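Side-chain contacts in peptide amidase (Stenotrophomonas maltophilia, PDB 1M22), which probably hydrolyses amide bonds as a member of the amidase signature family: residues A[346-351]-A[369-374]; A[134-139]-A[325-330]. All coordinates share one frame; numbering follows the deposited sequence.

Contact 1. Residues A[346-351]-A[369-374]; sequences RSLADL and ELLVEA
Leu348 and Leu371 face each other where two short helices come together, and each uses both arms of its forked side chain. In Leu348, CG stands opposite the backbone N (chi1 -180°), which sends the fork across to the other helix. One methyl, CD2, settles against the backbone carbonyl, with Leu348 CD2 3.5 Å from Leu371 O, and the same methyl meets the beta carbon of Ala374, Leu348 CD2 to Ala374 CB being 3.8 Å. The other methyl meets the end of the Leu371 side chain, Leu348 CD1 to Leu371 CD2 measuring 4.1 Å. Leu371 is rotated differently: its CG lies beside its own backbone N (chi1 -59°), and its other methyl reaches the next partner, with Leu371 CD1 3.7 Å from Leu351 CD2. Those two side chains run at about a right angle, whereas Leu348 and Leu371 meet at a slant.

On each helix the two residues that touch are three positions apart, 348 with 351 and 371 with 374, the spacing that puts both on one helical face. Alanine suits position 374 because its lone methyl lets the branched leucine come close. In the amidase signature fold, helices flank a large mixed sheet; these two lie in an outlying part, away from the catalytic residues, packed against helix 319-340, whose Phe330 touches Leu371 and Ala374.

Polar groups gather at the start of helix 348-357. Ser347 is its N-cap: Asp350 N donates to Ser347 OG at 3.1 Å, and serine's short hydroxyl is well suited to that position. Asp350 OD2 in turn accepts from Arg346 N at 3.1 Å, through the lone pair pointing away from its other oxygen. Glu335 of helix 319-340 takes the N-H of Leu348.

Contact 2. Residues A[134-139]-A[325-330]; sequences ANFRGN and LLLYEF
Phe136 projects from a loop onto helix 319-340, where its ring meets Phe330, Leu326 and Leu327. The aromatic part of the contact pairs Phe136 with Phe330. The rings are obliquely inclined, their planes at 57° and their centroids 4.9 Å apart. Phe136 CD2 sits over one face of the Phe330 ring, displaced toward its rim and 3.5 Å from Phe330 CG, while the neighbouring Phe136 CE2 comes to 3.6 Å from Phe330 CB. The two side chains come in from opposite sides and overlap in passing. On Phe330, CG lies across from the backbone N (chi1 176°), and this rotation carries the ring out from the helix beside the incoming one.

The aliphatic part lies at the far end of the Phe136 ring. There Phe136 CZ is 3.8 Å from Leu326 CB, and a methyl of the next residue arrives as well, Phe136 CZ to Leu327 CD2 also measuring 3.8 Å. Leu326 and Phe330 are four residues apart, about one helical turn, and both point their beta carbons at the loop; Leu327, whose bond to CB runs across that direction, contributes through its branched end. The branched, purely apolar leucines supply methyl and methylene groups against the ring without adding a polar atom.

Polar interactions lie outside the contact, on the neighbouring side chains. In the loop, Arg137 forms a salt bridge with Glu132 and a cation-pi contact with Phe366; on the helix, Glu329 is hydrogen-bonded to Ser218, Ser220 and Tyr385. The Phe136 side chain lies several ångströms from those of the catalytic serines Ser165 and Ser189.

No hydrogen bond joins the segments, so their attraction rests on dispersion and exclusion of water, and shape fit around the buried Phe136 ring probably contributes to how the loop sits on the helix.

Overall arrangement
The centres of the two contacts lie about 9 Å apart, and helix 369-375, which supplies one side of contact 1, connects them by packing on both segments of contact 2. It also meets 134-139 by polar links: Glu369 OE1 probably accepts from Asn139 N at 2.9 Å, and Leu371 N probably donates to Arg137 O at 3.2 Å. Contact 2 is the one nearer the catalytic centre, with the Phe136 side chain about 8 Å from that of Ser165 and about 9 Å from that of the nucleophile Ser189; a bound HEPES molecule lies about 12 Å from the Leu326 side chain. The centre of contact 1 lies farther out, about 25 Å from the centre of the chain, whereas the centre of contact 2 is about 17 Å from it.

Contact 1. Residues A[346-351]-A[369-374]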
ATOM      1  N   ARG A 346     -16.804   6.029 -20.336  1.00 17.82           N
ATOM      2  CA  ARG A 346     -16.955   7.462 -20.115  1.00 21.09           C
ATOM      3  C   ARG A 346     -17.708   7.806 -18.837  1.00 20.50           C
ATOM      4  O   ARG A 346     -17.662   8.943 -18.369  1.00 24.20           O
ATOM      5  CB  ARG A 346     -17.672   8.093 -21.313  1.00 24.93           C
ATOM      6  CG  ARG A 346     -16.961   7.881 -22.642  1.00 30.17           C
ATOM      7  CD  ARG A 346     -17.863   8.219 -23.823  1.00 33.81           C
ATOM      8  NE  ARG A 346     -18.297   9.613 -23.823  1.00 36.46           N
ATOM      9  CZ  ARG A 346     -17.480  10.655 -23.942  1.00 37.97           C
ATOM     10  NH1 ARG A 346     -16.173  10.467 -24.069  1.00 39.12           N
ATOM     11  NH2 ARG A 346     -17.971  11.887 -23.936  1.00 38.60           N
ATOM     12  N   SER A 347     -18.399   6.825 -18.267  1.00 16.19           N
ATOM     13  CA  SER A 347     -19.165   7.072 -17.055  1.00 15.50           C
ATOM     14  C   SER A 347     -19.261   5.834 -16.185  1.00 13.94           C
ATOM     15  O   SER A 347     -18.942   4.725 -16.616  1.00 14.23           O
ATOM     16  CB  SER A 347     -20.580   7.522 -17.415  1.00 14.40           C
ATOM     17  OG  SER A 347     -21.287   6.463 -18.036  1.00 15.33           O
ATOM     18  N   LEU A 348     -19.709   6.037 -14.953  1.00 12.86           N
ATOM     19  CA  LEU A 348     -19.883   4.936 -14.027  1.00 13.77           C
ATOM     20  C   LEU A 348     -21.020   4.069 -14.567  1.00 13.21           C
ATOM     21  O   LEU A 348     -21.004   2.849 -14.425  1.00 12.91           O
ATOM     22  CB  LEU A 348     -20.209   5.473 -12.633  1.00 14.23           C
ATOM     23  CG  LEU A 348     -20.420   4.467 -11.503  1.00 14.51           C
ATOM     24  CD1 LEU A 348     -19.341   3.395 -11.524  1.00 13.33           C
ATOM     25  CD2 LEU A 348     -20.412   5.213 -10.177  1.00 11.99           C
ATOM     26  N   ALA A 349     -21.999   4.706 -15.205  1.00 11.89           N
ATOM     27  CA  ALA A 349     -23.121   3.976 -15.786  1.00 13.05           C
ATOM     28  C   ALA A 349     -22.617   3.006 -16.856  1.00 12.50           C
ATOM     29  O   ALA A 349     -23.123   1.889 -16.974  1.00 14.13           O
ATOM     30  CB  ALA A 349     -24.130   4.952 -16.389  1.00 13.65           C
ATOM     31  N   ASP A 350     -21.621   3.429 -17.635  1.00 12.05           N
ATOM     32  CA  ASP A 350     -21.056   2.567 -18.676  1.00 12.95           C
ATOM     33  C   ASP A 350     -20.408   1.338 -18.051  1.00 11.07           C
ATOM     34  O   ASP A 350     -20.499   0.238 -18.592  1.00 13.29           O
ATOM     35  CB  ASP A 350     -19.989   3.297 -19.500  1.00 15.80           C
ATOM     36  CG  ASP A 350     -20.546   4.454 -20.299  1.00 19.05           C
ATOM     37  OD1 ASP A 350     -21.706   4.369 -20.752  1.00 19.80           O
ATOM     38  OD2 ASP A 350     -19.807   5.444 -20.492  1.00 20.94           O
ATOM     39  N   LEU A 351     -19.736   1.531 -16.918  1.00 11.39           N
ATOM     40  CA  LEU A 351     -19.078   0.422 -16.234  1.00 10.88           C
ATOM     41  C   LEU A 351     -20.115  -0.565 -15.705  1.00 10.05           C
ATOM     42  O   LEU A 351     -19.963  -1.779 -15.852  1.00 10.66           O
ATOM     43  CB  LEU A 351     -18.213   0.943 -15.081  1.00 10.91           C
ATOM     44  CG  LEU A 351     -17.572  -0.115 -14.177  1.00  9.98           C
ATOM     45  CD1 LEU A 351     -16.705  -1.055 -14.999  1.00 11.02           C
ATOM     46  CD2 LEU A 351     -16.749   0.575 -13.097  1.00 10.00           C
ATOM     47  N   GLU A 369     -22.834  -3.685  -6.149  1.00  8.84           N
ATOM     48  CA  GLU A 369     -23.684  -2.796  -5.363  1.00  9.76           C
ATOM     49  C   GLU A 369     -23.092  -1.427  -5.049  1.00  9.93           C
ATOM     50  O   GLU A 369     -23.818  -0.436  -4.990  1.00 10.76           O
ATOM     51  CB  GLU A 369     -24.093  -3.480  -4.054  1.00 10.28           C
ATOM     52  CG  GLU A 369     -24.860  -4.783  -4.255  1.00 13.15           C
ATOM     53  CD  GLU A 369     -23.979  -6.021  -4.198  1.00 14.29           C
ATOM     54  OE1 GLU A 369     -22.770  -5.929  -4.492  1.00 12.05           O
ATOM     55  OE2 GLU A 369     -24.504  -7.106  -3.869  1.00 16.36           O
ATOM     56  N   LEU A 370     -21.781  -1.359  -4.834  1.00  9.19           N
ATOM     57  CA  LEU A 370     -21.155  -0.077  -4.530  1.00  9.06           C
ATOM     58  C   LEU A 370     -21.135   0.821  -5.764  1.00  8.09           C
ATOM     59  O   LEU A 370     -21.312   2.033  -5.653  1.00  8.79           O
ATOM     60  CB  LEU A 370     -19.741  -0.281  -3.974  1.00  8.94           C
ATOM     61  CG  LEU A 370     -19.711  -0.954  -2.596  1.00  9.65           C
ATOM     62  CD1 LEU A 370     -18.267  -1.185  -2.177  1.00 11.06           C
ATOM     63  CD2 LEU A 370     -20.430  -0.083  -1.571  1.00 14.41           C
ATOM     64  N   LEU A 371     -20.925   0.229  -6.938  1.00  8.41           N
ATOM     65  CA  LEU A 371     -20.934   1.008  -8.172  1.00  8.64           C
ATOM     66  C   LEU A 371     -22.332   1.585  -8.363  1.00  8.50           C
ATOM     67  O   LEU A 371     -22.495   2.757  -8.695  1.00  9.14           O
ATOM     68  CB  LEU A 371     -20.595   0.137  -9.384  1.00  8.57           C
ATOM     69  CG  LEU A 371     -19.250  -0.592  -9.420  1.00  8.42           C
ATOM     70  CD1 LEU A 371     -19.054  -1.197 -10.801  1.00  9.83           C
ATOM     71  CD2 LEU A 371     -18.114   0.378  -9.108  1.00 10.10           C
ATOM     72  N   VAL A 372     -23.339   0.742  -8.147  1.00  9.78           N
ATOM     73  CA  VAL A 372     -24.730   1.145  -8.297  1.00  9.43           C
ATOM     74  C   VAL A 372     -25.103   2.253  -7.318  1.00  9.12           C
ATOM     75  O   VAL A 372     -25.737   3.234  -7.702  1.00  9.38           O
ATOM     76  CB  VAL A 372     -25.666  -0.071  -8.102  1.00  8.77           C
ATOM     77  CG1 VAL A 372     -27.126   0.379  -8.063  1.00 10.53           C
ATOM     78  CG2 VAL A 372     -25.455  -1.065  -9.242  1.00 10.32           C
ATOM     79  N   GLU A 373     -24.711   2.111  -6.058  1.00  8.23           N
ATOM     80  CA  GLU A 373     -25.034   3.138  -5.079  1.00  9.04           C
ATOM     81  C   GLU A 373     -24.301   4.441  -5.384  1.00  9.02           C
ATOM     82  O   GLU A 373     -24.872   5.524  -5.272  1.00 10.27           O
ATOM     83  CB  GLU A 373     -24.702   2.668  -3.660  1.00 12.33           C
ATOM     84  CG  GLU A 373     -24.964   3.732  -2.605  1.00 17.53           C
ATOM     85  CD  GLU A 373     -25.143   3.165  -1.210  1.00 21.05           C
ATOM     86  OE1 GLU A 373     -24.449   2.186  -0.866  1.00 22.98           O
ATOM     87  OE2 GLU A 373     -25.972   3.715  -0.451  1.00 21.02           O
ATOM     88  N   ALA A 374     -23.035   4.340  -5.780  1.00  8.62           N
ATOM     89  CA  ALA A 374     -22.255   5.529  -6.097  1.00  9.07           C
ATOM     90  C   ALA A 374     -22.829   6.289  -7.293  1.00  9.09           C
ATOM     91  O   ALA A 374     -22.849   7.518  -7.310  1.00  9.65           O
ATOM     92  CB  ALA A 374     -20.802   5.143  -6.374  1.00  9.58           C
TER

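Contact 2. Residues A[134-139]-A[325-330]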
ATOM      1  N   ALA A 134     -10.151  -1.634  -6.660  1.00  6.28           N
ATOM      2  CA  ALA A 134      -9.607  -1.376  -5.330  1.00  6.91           C
ATOM      3  C   ALA A 134     -10.627  -1.673  -4.238  1.00  6.22           C
ATOM      4  O   ALA A 134     -10.699  -0.991  -3.215  1.00  7.62           O
ATOM      5  CB  ALA A 134      -9.117   0.069  -5.231  1.00  7.87           C
ATOM      6  N   ASN A 135     -11.408  -2.721  -4.476  1.00  7.54           N
ATOM      7  CA  ASN A 135     -12.449  -3.187  -3.569  1.00  8.16           C
ATOM      8  C   ASN A 135     -13.606  -2.219  -3.351  1.00  7.57           C
ATOM      9  O   ASN A 135     -14.229  -2.220  -2.289  1.00 11.57           O
ATOM     10  CB  ASN A 135     -11.853  -3.607  -2.219  1.00  9.15           C
ATOM     11  CG  ASN A 135     -12.802  -4.482  -1.420  1.00 12.16           C
ATOM     12  OD1 ASN A 135     -13.539  -5.287  -1.990  1.00 16.96           O
ATOM     13  ND2 ASN A 135     -12.786  -4.336  -0.100  1.00 12.34           N
ATOM     14  N   PHE A 136     -13.898  -1.392  -4.347  1.00  8.04           N
ATOM     15  CA  PHE A 136     -15.035  -0.493  -4.217  1.00  9.17           C
ATOM     16  C   PHE A 136     -16.043  -0.824  -5.314  1.00  8.76           C
ATOM     17  O   PHE A 136     -16.537   0.063  -6.007  1.00 11.88           O
ATOM     18  CB  PHE A 136     -14.619   0.977  -4.318  1.00  9.25           C
ATOM     19  CG  PHE A 136     -15.579   1.910  -3.636  1.00  9.33           C
ATOM     20  CD1 PHE A 136     -15.632   1.968  -2.249  1.00  9.74           C
ATOM     21  CD2 PHE A 136     -16.461   2.689  -4.374  1.00 10.47           C
ATOM     22  CE1 PHE A 136     -16.552   2.788  -1.600  1.00 10.84           C
ATOM     23  CE2 PHE A 136     -17.389   3.517  -3.736  1.00 11.17           C
ATOM     24  CZ  PHE A 136     -17.433   3.564  -2.344  1.00 11.41           C
ATOM     25  N   ARG A 137     -16.344  -2.111  -5.470  1.00  9.26           N
ATOM     26  CA  ARG A 137     -17.291  -2.537  -6.491  1.00  9.07           C
ATOM     27  C   ARG A 137     -18.579  -3.110  -5.917  1.00  9.36           C
ATOM     28  O   ARG A 137     -19.667  -2.665  -6.280  1.00  8.64           O
ATOM     29  CB  ARG A 137     -16.665  -3.576  -7.422  1.00 10.15           C
ATOM     30  CG  ARG A 137     -17.434  -3.714  -8.729  1.00 10.82           C
ATOM     31  CD  ARG A 137     -17.054  -4.962  -9.494  1.00 10.14           C
ATOM     32  NE  ARG A 137     -17.688  -6.159  -8.947  1.00  8.97           N
ATOM     33  CZ  ARG A 137     -17.511  -7.379  -9.445  1.00 10.33           C
ATOM     34  NH1 ARG A 137     -16.718  -7.555 -10.491  1.00  9.81           N
ATOM     35  NH2 ARG A 137     -18.143  -8.418  -8.910  1.00 10.75           N
ATOM     36  N   GLY A 138     -18.467  -4.093  -5.028  1.00  8.41           N
ATOM     37  CA  GLY A 138     -19.673  -4.685  -4.468  1.00  9.39           C
ATOM     38  C   GLY A 138     -19.585  -5.183  -3.039  1.00 10.78           C
ATOM     39  O   GLY A 138     -18.523  -5.129  -2.417  1.00 11.18           O
ATOM     40  N   ASN A 139     -20.715  -5.661  -2.518  1.00 11.33           N
ATOM     41  CA  ASN A 139     -20.782  -6.195  -1.160  1.00 11.84           C
ATOM     42  C   ASN A 139     -20.279  -7.638  -1.158  1.00 11.24           C
ATOM     43  O   ASN A 139     -20.313  -8.312  -2.184  1.00 12.84           O
ATOM     44  CB  ASN A 139     -22.223  -6.185  -0.626  1.00 12.49           C
ATOM     45  CG  ASN A 139     -22.841  -4.802  -0.617  1.00 14.47           C
ATOM     46  OD1 ASN A 139     -22.175  -3.811  -0.330  1.00 15.89           O
ATOM     47  ND2 ASN A 139     -24.137  -4.734  -0.909  1.00 14.15           N
ATOM     48  N   LEU A 325     -19.004   9.794   2.042  1.00  8.43           N
ATOM     49  CA  LEU A 325     -18.035  10.542   1.252  1.00  8.25           C
ATOM     50  C   LEU A 325     -17.377   9.690   0.166  1.00  7.71           C
ATOM     51  O   LEU A 325     -17.102  10.183  -0.924  1.00  9.47           O
ATOM     52  CB  LEU A 325     -16.982  11.193   2.165  1.00  8.86           C
ATOM     53  CG  LEU A 325     -15.860  10.365   2.787  1.00  7.91           C
ATOM     54  CD1 LEU A 325     -14.687  10.280   1.815  1.00  9.91           C
ATOM     55  CD2 LEU A 325     -15.409  11.026   4.080  1.00 10.45           C
ATOM     56  N   LEU A 326     -17.142   8.413   0.452  1.00  7.97           N
ATOM     57  CA  LEU A 326     -16.526   7.534  -0.537  1.00  8.27           C
ATOM     58  C   LEU A 326     -17.420   7.339  -1.762  1.00  8.60           C
ATOM     59  O   LEU A 326     -16.937   7.346  -2.891  1.00  8.73           O
ATOM     60  CB  LEU A 326     -16.193   6.170   0.079  1.00 10.34           C
ATOM     61  CG  LEU A 326     -15.119   6.150   1.171  1.00 10.41           C
ATOM     62  CD1 LEU A 326     -14.902   4.721   1.645  1.00 11.37           C
ATOM     63  CD2 LEU A 326     -13.823   6.729   0.632  1.00 11.55           C
ATOM     64  N   LEU A 327     -18.720   7.166  -1.540  1.00  8.46           N
ATOM     65  CA  LEU A 327     -19.649   6.978  -2.648  1.00  9.27           C
ATOM     66  C   LEU A 327     -19.669   8.201  -3.561  1.00  8.30           C
ATOM     67  O   LEU A 327     -19.574   8.074  -4.779  1.00  9.41           O
ATOM     68  CB  LEU A 327     -21.058   6.696  -2.115  1.00  9.90           C
ATOM     69  CG  LEU A 327     -21.262   5.342  -1.430  1.00 10.74           C
ATOM     70  CD1 LEU A 327     -22.592   5.331  -0.694  1.00 13.20           C
ATOM     71  CD2 LEU A 327     -21.209   4.229  -2.465  1.00 11.30           C
ATOM     72  N   TYR A 328     -19.781   9.385  -2.968  1.00  7.90           N
ATOM     73  CA  TYR A 328     -19.810  10.612  -3.752  1.00  7.47           C
ATOM     74  C   TYR A 328     -18.500  10.870  -4.485  1.00  8.48           C
ATOM     75  O   TYR A 328     -18.493  11.195  -5.672  1.00  9.56           O
ATOM     76  CB  TYR A 328     -20.111  11.820  -2.858  1.00  9.97           C
ATOM     77  CG  TYR A 328     -21.572  12.012  -2.518  1.00 10.41           C
ATOM     78  CD1 TYR A 328     -22.204  11.201  -1.578  1.00 11.97           C
ATOM     79  CD2 TYR A 328     -22.318  13.022  -3.127  1.00 12.34           C
ATOM     80  CE1 TYR A 328     -23.546  11.394  -1.244  1.00 14.74           C
ATOM     81  CE2 TYR A 328     -23.659  13.223  -2.802  1.00 13.97           C
ATOM     82  CZ  TYR A 328     -24.263  12.407  -1.861  1.00 14.98           C
ATOM     83  OH  TYR A 328     -25.584  12.608  -1.525  1.00 20.97           O
ATOM     84  N   GLU A 329     -17.388  10.726  -3.775  1.00  8.24           N
ATOM     85  CA  GLU A 329     -16.095  10.982  -4.384  1.00  8.49           C
ATOM     86  C   GLU A 329     -15.714   9.946  -5.433  1.00  7.23           C
ATOM     87  O   GLU A 329     -15.018  10.266  -6.394  1.00  9.37           O
ATOM     88  CB  GLU A 329     -15.024  11.095  -3.293  1.00  7.95           C
ATOM     89  CG  GLU A 329     -15.259  12.302  -2.385  1.00  8.88           C
ATOM     90  CD  GLU A 329     -14.154  12.533  -1.375  1.00  9.61           C
ATOM     91  OE1 GLU A 329     -13.114  11.839  -1.445  1.00 10.00           O
ATOM     92  OE2 GLU A 329     -14.325  13.420  -0.510  1.00 10.21           O
ATOM     93  N   PHE A 330     -16.177   8.711  -5.266  1.00  7.66           N
ATOM     94  CA  PHE A 330     -15.868   7.668  -6.238  1.00  8.13           C
ATOM     95  C   PHE A 330     -16.495   7.997  -7.593  1.00  7.61           C
ATOM     96  O   PHE A 330     -15.832   7.919  -8.623  1.00  8.99           O
ATOM     97  CB  PHE A 330     -16.370   6.303  -5.752  1.00  7.93           C
ATOM     98  CG  PHE A 330     -16.178   5.191  -6.751  1.00  9.34           C
ATOM     99  CD1 PHE A 330     -14.902   4.745  -7.091  1.00  9.79           C
ATOM    100  CD2 PHE A 330     -17.277   4.601  -7.367  1.00 10.34           C
ATOM    101  CE1 PHE A 330     -14.726   3.729  -8.031  1.00 11.09           C
ATOM    102  CE2 PHE A 330     -17.116   3.586  -8.306  1.00 10.44           C
ATOM    103  CZ  PHE A 330     -15.838   3.147  -8.641  1.00  9.63           C
TER